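Local coordinates for CurJ (Moorea producens 3L, PDB 5TZ6), which catalyses, in its active form, vinylogous dehydration of a polyketide intermediate in curacin biosynthesis, as the dehydratase domain of a polyketide synthase module, at residues F25-F30 and T91-L96; E153-C158 and E194-M199; E70-D75 and K247-N252; F182-Q187 and P215-S220. The protein carries 1 engineered substitution. All blocks are in the same frame, centred on the assembly; numbering follows the deposited sequence.

In the fold
Contacts 1 and 3 are antiparallel strand pairs, buried and held mainly by backbone bonds. Contact 1 lies in the first hotdog half beside the second subunit, its centre about 20 Å from that of contact 3, which couples the two halves. Contacts 2 and 4 join loop, helix and strand in the second half and rely on side chains. Contact 2 is only partly buried and combines apolar packing with a loose salt bridge. Contact 4 is wholly buried, pairs aromatic packing with hydroxyl and water bonds, and reaches the ligand. These last two share neighbouring strands 185-190 and 194-200, and Met199 of contact 2 packs on Ile185 and Ser220 of contact 4.

Contact 1 (F25-F30 and T91-L96); sequences FFESYF and TVQVVL
Val92 lays its CG2 methyl over one face of the Phe30 ring, 4.0 Å from the ring centroid in a CH-pi contact, while Ser28 CB sits at the edge of the same ring. Phe26 is met at its edge instead, where CE1 comes 3.9 Å from Leu96 CD1. The Tyr29 ring likewise turns an edge to Thr91, whose OG1, hydrogen-bonded to Asp112, lies near the ring plane, 3.8 Å from Tyr29 CD1. Phe25 runs alongside Val95, with CE2 3.6 Å from Val95 CG1. On the face of Phe25, Tyr29, Thr91 and Val95, Glu27 and Gln93 form the polar pair: Gln93 NE2 donates to the anti lone pair of Glu27 OE1 at 3.2 Å, with carboxylate and amide planes nearly coplanar. Glu27 CG is anti to the backbone N (chi1 -173°), which with an otherwise extended chain carries the carboxylate alongside the amide. Tyr29 OH gives a weak bond to the other oxygen, OE2. In the backbone, Phe26 with Val94 and Ser28 with Val92 are hydrogen-bonded antiparallel pairs; Phe26 N to Val94 O spans 2.9 Å. In the second subunit, Ser18 bonds to Gln93 OE1, Gln17 O is a second acceptor for NE2, and the Phe16 ring meets Phe25. Strands 14-16 and 102-110 flank the pair, and helix 51-65, the central helix of this hotdog half, covers Phe26 and Val94.

Contact 2 (E153-C158 and E194-M199); sequences EIQARC and EVLCQM
Glu194 reaches across Arg157 from the start of its strand. Its CG stands in the crowded position between the backbone N and the carbonyl carbon (chi1 63°), and from there the extended chain sends the carboxylate over the arginine. OE1 rests 3.3 Å from Arg157 CB, while OE2 lies above one face of the guanidinium, 3.6 Å from NE. The salt bridge is therefore one of charge alone, since no N-H points at that oxygen; the hydroxyl of Tyr262 supplies OE2 with a hydrogen bond. Arg157 meets it with a chain bent at chi3 (-60°), its guanidinium crossing the carboxylate with planes 36° apart. In the second hotdog half, this is where helix 151-157 ends against strand 194-200, whose neighbours are strands 185-190 and 258-267. Cys158, the first residue to leave helical geometry, turns toward the strand, and its SG touches Glu194 CG at 3.6 Å. A glutamine replacing Glu194 would probably leave the Arg157 guanidinium without its counter-charge and weaken its hold beside the strand. Farther along, Leu196 carries the apolar part. It spreads its two methyls toward the helix: CD2 packs on Gln155 CG at 3.6 Å, and CD1 comes within 4.1 Å of Ile154 CG2. Cys158 CB closes on Leu196 CB at 4.1 Å. Val195, pointing the other way, packs on Val188 and Leu190.

Contact 3 (E70-D75 and K247-N252); sequences ECQIED and KFTFYN
Phe248 N donates to Ile73 O over 2.8 Å, in a bond that is nearly straight at 170°. The return bond, Ile73 N to Phe248 O, measures 2.9 Å, and the same reciprocal pairing joins Cys71 and Phe250. Between these hydrogen-bonded pairs, Gln72 and Thr249 form a non-hydrogen-bonded one, with Gln72 CA set 3.2 Å from Phe248 O in a CA-H...O contact. The two strands thus run antiparallel and couple the halves of the double hotdog fold, strand 71-77 belonging to the first and strand 239-250 to the second. Cys71, Ile73, Phe248 and Phe250 share one face of the ribbon; Leu59 of helix 51-65 covers Cys71, Ile73 and Phe250 there. The other face, with Gln72, Glu74, Lys247 and Thr249, is polar. Lys247 starts with CG anti to its backbone N (chi1 -180°) and bends at chi3; its CG runs beside Glu74 CG at 3.9 Å, and its CD is 3.5 Å from Gln72 OE1. The charges themselves stay apart, since Lys247 NZ is 5.0 Å from Glu74 OE2, and the amide nitrogen of Gln72 is taken by Ser140. Where strand 247-250 gives way to loop, Glu70 CG, anti to its carbonyl carbon (chi1 -64°), lies 3.3 Å from Tyr251 O. The Tyr251 ring carries the Thr249 CG2 methyl on one face, near the rim of the ring, while its hydroxyl bonds to Glu145.

Contact 4 (F182-Q187 and P215-S220); sequences FRWIEQ and PTLVDS. With 7OD ((2E,5R)-5-hydroxy-2-methylhept-2-enoic acid), chain C.
Phe182 and Trp184 carry the apolar contacts, each ring receiving helix 215-223 on a face. Thr216 CG2 sits squarely over the Phe182 ring, 3.5 Å from its centroid, and Asp219 CB lies at the ring's edge. Leu217 CB lies over the six-membered ring of Trp184, 4.0 Å from its centroid, in a CH-pi contact, and Leu217 CD1 touches Trp184 CE3 at 3.6 Å. The polar contacts begin at the indole: Trp184 NE1 donates to Thr216 OG1 at 2.7 Å, bent to 142°, with the hydroxyl tilted out of the ring plane. Thr216 makes both contacts because its OG1 lies between backbone N and carbonyl carbon (chi1 59°) while CG2 points to Phe182. A phenylalanine in place of Trp184 would probably deprive Thr216 OG1 of its N-H donor and open a gap against Leu217. One water links strand to helix, accepting from Ile185 N at 2.8 Å and donating to Ser220 OG at 2.7 Å; Ser220 OG in turn donates to Thr216 O at 2.8 Å, opposite Ser220 N across the carbonyl plane. Asp219 OD1 accepts from the 5-hydroxyl OAH of 7OD at 3.0 Å, while Gln223 bonds to OD2. His214, Pro215, Asp219 and Gln223 match the HPxxxDxxxQ motif of polyketide synthase dehydratases. The chemistry implies a helix fixed by buried bonds and rings, with Asp219 presented to the hydroxyl that the active enzyme probably eliminates.

Contact 1 (F25-F30 and T91-L96)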
# COMPACT_ATOMS: atom_id res chain seq x y z
N PHE A 25 0.66 -5.64 -5.05
CA PHE A 25 -0.69 -5.19 -4.76
C PHE A 25 -0.93 -3.80 -5.34
O PHE A 25 -0.05 -2.94 -5.31
CB PHE A 25 -0.94 -5.16 -3.25
CG PHE A 25 -0.84 -6.51 -2.59
CD1 PHE A 25 0.36 -6.96 -2.08
CD2 PHE A 25 -1.96 -7.32 -2.49
CE1 PHE A 25 0.45 -8.20 -1.47
CE2 PHE A 25 -1.88 -8.57 -1.89
CZ PHE A 25 -0.67 -9.01 -1.38
N PHE A 26 -2.13 -3.61 -5.88
CA PHE A 26 -2.64 -2.29 -6.22
C PHE A 26 -3.96 -2.06 -5.49
O PHE A 26 -4.79 -2.97 -5.39
CB PHE A 26 -2.81 -2.12 -7.73
CG PHE A 26 -1.51 -2.21 -8.48
CD1 PHE A 26 -1.02 -3.43 -8.91
CD2 PHE A 26 -0.77 -1.07 -8.74
CE1 PHE A 26 0.19 -3.51 -9.60
CE2 PHE A 26 0.44 -1.14 -9.43
CZ PHE A 26 0.91 -2.37 -9.86
N GLU A 27 -4.14 -0.86 -4.96
CA GLU A 27 -5.26 -0.54 -4.10
C GLU A 27 -5.96 0.72 -4.60
O GLU A 27 -5.31 1.71 -4.97
CB GLU A 27 -4.83 -0.34 -2.64
CG GLU A 27 -5.99 -0.17 -1.68
CD GLU A 27 -5.56 -0.16 -0.22
OE1 GLU A 27 -5.42 -1.26 0.36
OE2 GLU A 27 -5.35 0.94 0.33
N SER A 28 -7.29 0.67 -4.58
CA SER A 28 -8.15 1.65 -5.21
C SER A 28 -9.44 1.72 -4.41
O SER A 28 -9.87 0.72 -3.83
CB SER A 28 -8.44 1.28 -6.67
OG SER A 28 -8.92 2.40 -7.39
N TYR A 29 -10.05 2.91 -4.37
CA TYR A 29 -11.24 3.14 -3.56
C TYR A 29 -12.41 3.45 -4.49
O TYR A 29 -12.53 4.56 -5.01
CB TYR A 29 -11.00 4.25 -2.55
CG TYR A 29 -9.81 3.98 -1.66
CD1 TYR A 29 -9.83 2.92 -0.76
CD2 TYR A 29 -8.68 4.77 -1.73
CE1 TYR A 29 -8.74 2.66 0.05
CE2 TYR A 29 -7.58 4.51 -0.92
CZ TYR A 29 -7.62 3.46 -0.04
OH TYR A 29 -6.52 3.21 0.76
N PHE A 30 -13.29 2.47 -4.67
CA PHE A 30 -14.36 2.55 -5.66
C PHE A 30 -15.62 3.15 -5.04
O PHE A 30 -16.15 2.63 -4.04
CB PHE A 30 -14.66 1.17 -6.24
CG PHE A 30 -13.83 0.83 -7.45
CD1 PHE A 30 -12.45 0.94 -7.41
CD2 PHE A 30 -14.42 0.39 -8.62
CE1 PHE A 30 -11.68 0.63 -8.52
CE2 PHE A 30 -13.66 0.07 -9.72
CZ PHE A 30 -12.29 0.19 -9.67
N THR A 91 -13.24 -0.94 -1.01
CA THR A 91 -11.82 -1.08 -1.32
C THR A 91 -11.62 -2.21 -2.32
O THR A 91 -12.07 -3.34 -2.11
CB THR A 91 -10.99 -1.34 -0.06
OG1 THR A 91 -11.12 -0.23 0.84
CG2 THR A 91 -9.52 -1.51 -0.42
N VAL A 92 -10.91 -1.91 -3.41
CA VAL A 92 -10.63 -2.86 -4.47
C VAL A 92 -9.12 -3.02 -4.60
O VAL A 92 -8.39 -2.02 -4.66
CB VAL A 92 -11.23 -2.41 -5.81
CG1 VAL A 92 -10.84 -3.37 -6.92
CG2 VAL A 92 -12.74 -2.32 -5.69
N GLN A 93 -8.66 -4.27 -4.64
CA GLN A 93 -7.25 -4.58 -4.78
C GLN A 93 -7.04 -5.49 -5.98
O GLN A 93 -7.87 -6.36 -6.26
CB GLN A 93 -6.69 -5.25 -3.53
CG GLN A 93 -6.68 -4.39 -2.29
CD GLN A 93 -6.17 -5.17 -1.09
OE1 GLN A 93 -6.26 -6.40 -1.06
NE2 GLN A 93 -5.62 -4.46 -0.11
N VAL A 94 -5.95 -5.22 -6.70
CA VAL A 94 -5.40 -6.13 -7.70
C VAL A 94 -4.22 -6.84 -7.07
O VAL A 94 -3.29 -6.19 -6.57
CB VAL A 94 -4.98 -5.37 -8.97
CG1 VAL A 94 -4.37 -6.33 -9.97
CG2 VAL A 94 -6.18 -4.65 -9.57
N VAL A 95 -4.24 -8.17 -7.12
CA VAL A 95 -3.20 -8.99 -6.53
C VAL A 95 -2.53 -9.76 -7.65
O VAL A 95 -3.19 -10.52 -8.38
CB VAL A 95 -3.75 -9.95 -5.46
CG1 VAL A 95 -2.62 -10.66 -4.74
CG2 VAL A 95 -4.63 -9.18 -4.48
N LEU A 96 -1.23 -9.53 -7.82
CA LEU A 96 -0.43 -10.13 -8.89
C LEU A 96 0.56 -11.11 -8.28
O LEU A 96 1.41 -10.73 -7.47
CB LEU A 96 0.30 -9.05 -9.69
CG LEU A 96 -0.50 -7.94 -10.37
CD1 LEU A 96 0.43 -7.07 -11.21
CD2 LEU A 96 -1.61 -8.51 -11.24

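Contact 2 (E153-C158 and E194-M199)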
# COMPACT_ATOMS: atom_id res chain seq x y z
N GLU A 153 -12.77 -2.36 -46.52
CA GLU A 153 -13.26 -3.71 -46.78
C GLU A 153 -14.37 -4.10 -45.81
O GLU A 153 -15.30 -4.82 -46.19
CB GLU A 153 -12.12 -4.72 -46.69
CG GLU A 153 -11.74 -5.35 -48.02
CD GLU A 153 -12.88 -6.15 -48.62
OE1 GLU A 153 -12.87 -6.38 -49.84
OE2 GLU A 153 -13.80 -6.54 -47.86
N ILE A 154 -14.31 -3.62 -44.57
CA ILE A 154 -15.32 -3.98 -43.58
C ILE A 154 -16.59 -3.17 -43.79
O ILE A 154 -17.70 -3.69 -43.63
CB ILE A 154 -14.76 -3.81 -42.16
CG1 ILE A 154 -13.73 -4.90 -41.86
CG2 ILE A 154 -15.88 -3.83 -41.14
CD1 ILE A 154 -12.92 -4.65 -40.60
N GLN A 155 -16.46 -1.89 -44.13
CA GLN A 155 -17.64 -1.09 -44.42
C GLN A 155 -18.44 -1.62 -45.60
O GLN A 155 -19.59 -1.21 -45.78
CB GLN A 155 -17.24 0.37 -44.66
CG GLN A 155 -17.06 1.16 -43.37
CD GLN A 155 -16.32 2.46 -43.58
OE1 GLN A 155 -15.83 3.06 -42.62
NE2 GLN A 155 -16.23 2.90 -44.82
N ALA A 156 -17.87 -2.53 -46.39
CA ALA A 156 -18.57 -3.16 -47.50
C ALA A 156 -19.40 -4.36 -47.05
O ALA A 156 -20.52 -4.55 -47.54
CB ALA A 156 -17.57 -3.58 -48.58
N ARG A 157 -18.86 -5.17 -46.15
CA ARG A 157 -19.61 -6.31 -45.62
C ARG A 157 -20.70 -5.89 -44.65
O ARG A 157 -21.69 -6.61 -44.49
CB ARG A 157 -18.67 -7.30 -44.94
CG ARG A 157 -17.72 -8.01 -45.89
CD ARG A 157 -16.90 -9.06 -45.19
NE ARG A 157 -16.08 -8.49 -44.12
CZ ARG A 157 -14.96 -9.03 -43.67
NH1 ARG A 157 -14.28 -8.44 -42.70
NH2 ARG A 157 -14.51 -10.16 -44.20
N CYS A 158 -20.56 -4.74 -44.00
CA CYS A 158 -21.51 -4.26 -43.01
C CYS A 158 -22.16 -3.00 -43.57
O CYS A 158 -21.60 -1.91 -43.48
CB CYS A 158 -20.82 -3.98 -41.68
SG CYS A 158 -19.74 -5.30 -41.09
N GLU A 194 -21.80 -10.20 -38.41
CA GLU A 194 -20.76 -9.24 -38.07
C GLU A 194 -21.39 -7.86 -37.92
O GLU A 194 -22.45 -7.59 -38.50
CB GLU A 194 -19.63 -9.23 -39.13
CG GLU A 194 -20.08 -8.81 -40.52
CD GLU A 194 -19.20 -9.39 -41.62
OE1 GLU A 194 -19.70 -9.58 -42.75
OE2 GLU A 194 -18.01 -9.67 -41.35
N VAL A 195 -20.74 -7.00 -37.14
CA VAL A 195 -21.25 -5.67 -36.87
C VAL A 195 -20.08 -4.70 -36.78
O VAL A 195 -19.02 -5.04 -36.25
CB VAL A 195 -22.09 -5.62 -35.58
CG1 VAL A 195 -21.21 -5.87 -34.37
CG2 VAL A 195 -22.81 -4.28 -35.45
N LEU A 196 -20.29 -3.49 -37.29
CA LEU A 196 -19.32 -2.41 -37.25
C LEU A 196 -19.95 -1.21 -36.56
O LEU A 196 -20.95 -0.67 -37.04
CB LEU A 196 -18.84 -2.02 -38.65
CG LEU A 196 -18.02 -0.74 -38.76
CD1 LEU A 196 -16.60 -0.96 -38.28
CD2 LEU A 196 -18.03 -0.20 -40.19
N CYS A 197 -19.38 -0.82 -35.42
CA CYS A 197 -19.87 0.31 -34.65
C CYS A 197 -18.90 1.48 -34.76
O CYS A 197 -17.69 1.30 -34.65
CB CYS A 197 -20.05 -0.06 -33.18
SG CYS A 197 -21.27 -1.35 -32.90
N GLN A 198 -19.45 2.67 -35.01
CA GLN A 198 -18.71 3.91 -34.84
C GLN A 198 -18.96 4.43 -33.43
O GLN A 198 -20.12 4.47 -32.98
CB GLN A 198 -19.13 4.96 -35.86
CG GLN A 198 -18.35 6.24 -35.69
CD GLN A 198 -18.78 7.32 -36.64
OE1 GLN A 198 -19.94 7.75 -36.62
NE2 GLN A 198 -17.86 7.77 -37.49
N MET A 199 -17.89 4.85 -32.77
CA MET A 199 -17.91 5.28 -31.38
C MET A 199 -17.29 6.66 -31.23
O MET A 199 -16.28 6.98 -31.87
CB MET A 199 -17.16 4.30 -30.49
CG MET A 199 -17.98 3.11 -30.09
SD MET A 199 -16.98 1.63 -29.92
CE MET A 199 -18.12 0.57 -29.04

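Contact 3 (E70-D75 and K247-N252)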
# COMPACT_ATOMS: atom_id res chain seq x y z
N GLU A 70 2.24 -2.45 -24.92
CA GLU A 70 1.37 -3.53 -25.35
C GLU A 70 1.34 -4.63 -24.29
O GLU A 70 2.39 -5.05 -23.80
CB GLU A 70 1.85 -4.13 -26.68
CG GLU A 70 1.80 -3.19 -27.88
CD GLU A 70 3.08 -2.38 -28.04
OE1 GLU A 70 4.08 -2.68 -27.35
OE2 GLU A 70 3.08 -1.44 -28.86
N CYS A 71 0.15 -5.08 -23.93
CA CYS A 71 0.06 -6.21 -23.01
C CYS A 71 -1.23 -6.98 -23.27
O CYS A 71 -2.10 -6.55 -24.03
CB CYS A 71 0.15 -5.75 -21.56
SG CYS A 71 -1.34 -5.01 -20.96
N GLN A 72 -1.33 -8.13 -22.62
CA GLN A 72 -2.42 -9.06 -22.88
C GLN A 72 -2.88 -9.68 -21.57
O GLN A 72 -2.06 -9.97 -20.68
CB GLN A 72 -2.00 -10.16 -23.86
CG GLN A 72 -0.86 -11.02 -23.38
CD GLN A 72 -0.42 -12.03 -24.42
OE1 GLN A 72 -0.77 -11.93 -25.59
NE2 GLN A 72 0.37 -13.01 -23.99
N ILE A 73 -4.19 -9.85 -21.47
CA ILE A 73 -4.87 -10.48 -20.34
C ILE A 73 -5.54 -11.73 -20.88
O ILE A 73 -6.32 -11.64 -21.84
CB ILE A 73 -5.90 -9.53 -19.72
CG1 ILE A 73 -5.30 -8.12 -19.59
CG2 ILE A 73 -6.39 -10.07 -18.38
CD1 ILE A 73 -6.28 -7.06 -19.18
N GLU A 74 -5.27 -12.87 -20.28
CA GLU A 74 -5.73 -14.14 -20.81
C GLU A 74 -6.51 -14.92 -19.77
O GLU A 74 -6.33 -14.75 -18.56
CB GLU A 74 -4.56 -15.01 -21.32
CG GLU A 74 -3.93 -14.51 -22.60
CD GLU A 74 -2.61 -15.20 -22.88
OE1 GLU A 74 -1.64 -14.96 -22.13
OE2 GLU A 74 -2.55 -16.00 -23.84
N ASP A 75 -7.39 -15.79 -20.26
CA ASP A 75 -8.22 -16.66 -19.42
C ASP A 75 -8.90 -15.86 -18.31
O ASP A 75 -8.79 -16.18 -17.12
CB ASP A 75 -7.38 -17.80 -18.86
CG ASP A 75 -6.66 -18.57 -19.94
OD1 ASP A 75 -7.23 -18.72 -21.04
OD2 ASP A 75 -5.51 -19.01 -19.71
N LYS A 247 -8.48 -13.99 -24.75
CA LYS A 247 -7.36 -13.06 -24.74
C LYS A 247 -7.79 -11.64 -25.09
O LYS A 247 -8.43 -11.42 -26.11
CB LYS A 247 -6.27 -13.52 -25.71
CG LYS A 247 -5.06 -12.60 -25.75
CD LYS A 247 -3.90 -13.26 -26.46
CE LYS A 247 -4.25 -13.52 -27.91
NZ LYS A 247 -3.21 -14.36 -28.57
N PHE A 248 -7.39 -10.68 -24.25
CA PHE A 248 -7.61 -9.26 -24.49
C PHE A 248 -6.26 -8.58 -24.63
O PHE A 248 -5.46 -8.59 -23.69
CB PHE A 248 -8.40 -8.65 -23.33
CG PHE A 248 -8.78 -7.21 -23.55
CD1 PHE A 248 -7.83 -6.21 -23.52
CD2 PHE A 248 -10.11 -6.86 -23.74
CE1 PHE A 248 -8.18 -4.89 -23.72
CE2 PHE A 248 -10.47 -5.53 -23.92
CZ PHE A 248 -9.50 -4.55 -23.91
N THR A 249 -6.01 -7.95 -25.77
CA THR A 249 -4.74 -7.30 -26.04
C THR A 249 -4.94 -5.79 -26.16
O THR A 249 -5.78 -5.33 -26.95
CB THR A 249 -4.08 -7.85 -27.30
OG1 THR A 249 -4.00 -9.28 -27.21
CG2 THR A 249 -2.68 -7.27 -27.47
N PHE A 250 -4.18 -5.05 -25.37
CA PHE A 250 -4.09 -3.60 -25.45
C PHE A 250 -2.79 -3.25 -26.15
O PHE A 250 -1.71 -3.63 -25.69
CB PHE A 250 -4.15 -2.98 -24.06
CG PHE A 250 -3.84 -1.51 -24.03
CD1 PHE A 250 -4.76 -0.57 -24.50
CD2 PHE A 250 -2.63 -1.05 -23.53
CE1 PHE A 250 -4.47 0.79 -24.46
CE2 PHE A 250 -2.33 0.30 -23.49
CZ PHE A 250 -3.25 1.22 -23.96
N TYR A 251 -2.90 -2.53 -27.27
CA TYR A 251 -1.74 -2.12 -28.07
C TYR A 251 -1.27 -0.71 -27.71
O TYR A 251 -0.11 -0.52 -27.33
CB TYR A 251 -2.08 -2.22 -29.56
CG TYR A 251 -2.40 -3.63 -29.99
CD1 TYR A 251 -1.39 -4.51 -30.37
CD2 TYR A 251 -3.71 -4.10 -29.99
CE1 TYR A 251 -1.67 -5.80 -30.75
CE2 TYR A 251 -4.00 -5.40 -30.37
CZ TYR A 251 -2.98 -6.24 -30.75
OH TYR A 251 -3.26 -7.53 -31.13
N ASN A 252 -2.14 0.28 -27.83
CA ASN A 252 -1.80 1.65 -27.47
C ASN A 252 -3.08 2.46 -27.30
O ASN A 252 -4.11 2.14 -27.90
CB ASN A 252 -0.88 2.30 -28.51
CG ASN A 252 -1.48 2.30 -29.90
OD1 ASN A 252 -1.08 1.51 -30.76
ND2 ASN A 252 -2.45 3.18 -30.14

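Contact 4 (F182-Q187 and P215-S220)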
# COMPACT_ATOMS: atom_id res chain seq x y z
N PHE A 182 -21.61 5.82 -20.57
CA PHE A 182 -21.47 4.47 -21.10
C PHE A 182 -22.02 4.32 -22.51
O PHE A 182 -22.02 3.21 -23.05
CB PHE A 182 -22.15 3.46 -20.16
CG PHE A 182 -21.25 2.94 -19.08
CD1 PHE A 182 -20.44 1.83 -19.30
CD2 PHE A 182 -21.20 3.56 -17.84
CE1 PHE A 182 -19.59 1.36 -18.30
CE2 PHE A 182 -20.35 3.09 -16.84
CZ PHE A 182 -19.54 1.99 -17.07
N ARG A 183 -22.48 5.41 -23.13
CA ARG A 183 -23.09 5.36 -24.46
C ARG A 183 -22.11 5.93 -25.48
O ARG A 183 -22.23 7.06 -25.93
CB ARG A 183 -24.43 6.10 -24.47
CG ARG A 183 -25.49 5.43 -23.59
CD ARG A 183 -26.83 6.13 -23.62
NE ARG A 183 -27.79 5.43 -22.77
CZ ARG A 183 -29.07 5.23 -23.08
NH1 ARG A 183 -29.86 4.56 -22.25
NH2 ARG A 183 -29.55 5.67 -24.24
N TRP A 184 -21.11 5.11 -25.83
CA TRP A 184 -20.09 5.48 -26.80
C TRP A 184 -20.51 5.21 -28.24
O TRP A 184 -20.04 5.90 -29.15
CB TRP A 184 -18.79 4.69 -26.53
CG TRP A 184 -17.94 5.19 -25.40
CD1 TRP A 184 -18.25 5.21 -24.07
CD2 TRP A 184 -16.61 5.74 -25.50
NE1 TRP A 184 -17.21 5.73 -23.34
CE2 TRP A 184 -16.19 6.06 -24.20
CE3 TRP A 184 -15.75 5.99 -26.57
CZ2 TRP A 184 -14.94 6.63 -23.94
CZ3 TRP A 184 -14.50 6.55 -26.31
CH2 TRP A 184 -14.11 6.86 -25.01
N ILE A 185 -21.37 4.22 -28.46
CA ILE A 185 -21.71 3.78 -29.81
C ILE A 185 -22.64 4.81 -30.44
O ILE A 185 -23.81 4.94 -30.05
CB ILE A 185 -22.34 2.38 -29.81
CG1 ILE A 185 -21.33 1.38 -29.22
CG2 ILE A 185 -22.78 2.00 -31.21
CD1 ILE A 185 -21.80 -0.04 -29.14
N GLU A 186 -22.13 5.55 -31.43
CA GLU A 186 -22.93 6.52 -32.16
C GLU A 186 -23.57 5.93 -33.40
O GLU A 186 -24.67 6.35 -33.77
CB GLU A 186 -22.07 7.72 -32.57
CG GLU A 186 -21.62 8.60 -31.42
CD GLU A 186 -22.41 9.89 -31.34
OE1 GLU A 186 -22.29 10.71 -32.27
OE2 GLU A 186 -23.16 10.07 -30.36
N GLN A 187 -22.93 4.97 -34.07
CA GLN A 187 -23.52 4.44 -35.30
C GLN A 187 -23.27 2.94 -35.39
O GLN A 187 -22.30 2.43 -34.83
CB GLN A 187 -22.95 5.15 -36.53
CG GLN A 187 -23.54 6.52 -36.76
CD GLN A 187 -23.10 7.12 -38.07
OE1 GLN A 187 -23.91 7.28 -39.00
NE2 GLN A 187 -21.82 7.43 -38.18
N PRO A 215 -12.84 2.56 -18.73
CA PRO A 215 -13.79 1.46 -18.48
C PRO A 215 -14.99 1.51 -19.41
O PRO A 215 -15.40 0.47 -19.94
CB PRO A 215 -14.18 1.66 -17.02
CG PRO A 215 -13.06 2.43 -16.40
CD PRO A 215 -12.43 3.25 -17.49
N THR A 216 -15.55 2.70 -19.65
CA THR A 216 -16.76 2.81 -20.47
C THR A 216 -16.49 2.46 -21.93
O THR A 216 -17.40 1.99 -22.63
CB THR A 216 -17.36 4.22 -20.37
OG1 THR A 216 -16.41 5.19 -20.82
CG2 THR A 216 -17.77 4.53 -18.94
N LEU A 217 -15.26 2.67 -22.41
CA LEU A 217 -14.94 2.27 -23.78
C LEU A 217 -14.89 0.75 -23.91
O LEU A 217 -15.45 0.18 -24.85
CB LEU A 217 -13.61 2.90 -24.19
CG LEU A 217 -13.06 2.50 -25.56
CD1 LEU A 217 -14.09 2.78 -26.65
CD2 LEU A 217 -11.76 3.23 -25.83
N VAL A 218 -14.24 0.08 -22.95
CA VAL A 218 -14.22 -1.38 -22.93
C VAL A 218 -15.64 -1.93 -22.88
O VAL A 218 -16.00 -2.84 -23.63
CB VAL A 218 -13.37 -1.87 -21.74
CG1 VAL A 218 -13.38 -3.39 -21.66
CG2 VAL A 218 -11.94 -1.36 -21.88
N ASP A 219 -16.47 -1.34 -22.01
CA ASP A 219 -17.84 -1.82 -21.92
C ASP A 219 -18.56 -1.63 -23.24
O ASP A 219 -19.25 -2.54 -23.71
CB ASP A 219 -18.59 -1.11 -20.81
CG ASP A 219 -19.87 -1.84 -20.43
OD1 ASP A 219 -19.77 -2.87 -19.73
OD2 ASP A 219 -20.96 -1.39 -20.85
N SER A 220 -18.40 -0.47 -23.88
CA SER A 220 -19.06 -0.26 -25.16
C SER A 220 -18.68 -1.35 -26.15
O SER A 220 -19.53 -1.89 -26.87
CB SER A 220 -18.69 1.12 -25.72
OG SER A 220 -19.11 2.16 -24.85
OAB 7OD C . -25.00 -7.00 -15.63
CAA 7OD C . -23.80 -7.13 -15.34
OAI 7OD C . -23.47 -7.51 -14.19
CAC 7OD C . -22.71 -6.83 -16.38
CAK 7OD C . -21.23 -6.99 -16.01
CAD 7OD C . -23.10 -6.37 -17.79
CAE 7OD C . -21.98 -6.08 -18.80
CAF 7OD C . -22.43 -5.76 -20.25
OAH 7OD C . -22.29 -4.36 -20.48
CAG 7OD C . -23.87 -6.17 -20.57
CAJ 7OD C . -24.05 -6.16 -22.09
O HOH W 1 -21.38 2.56 -26.21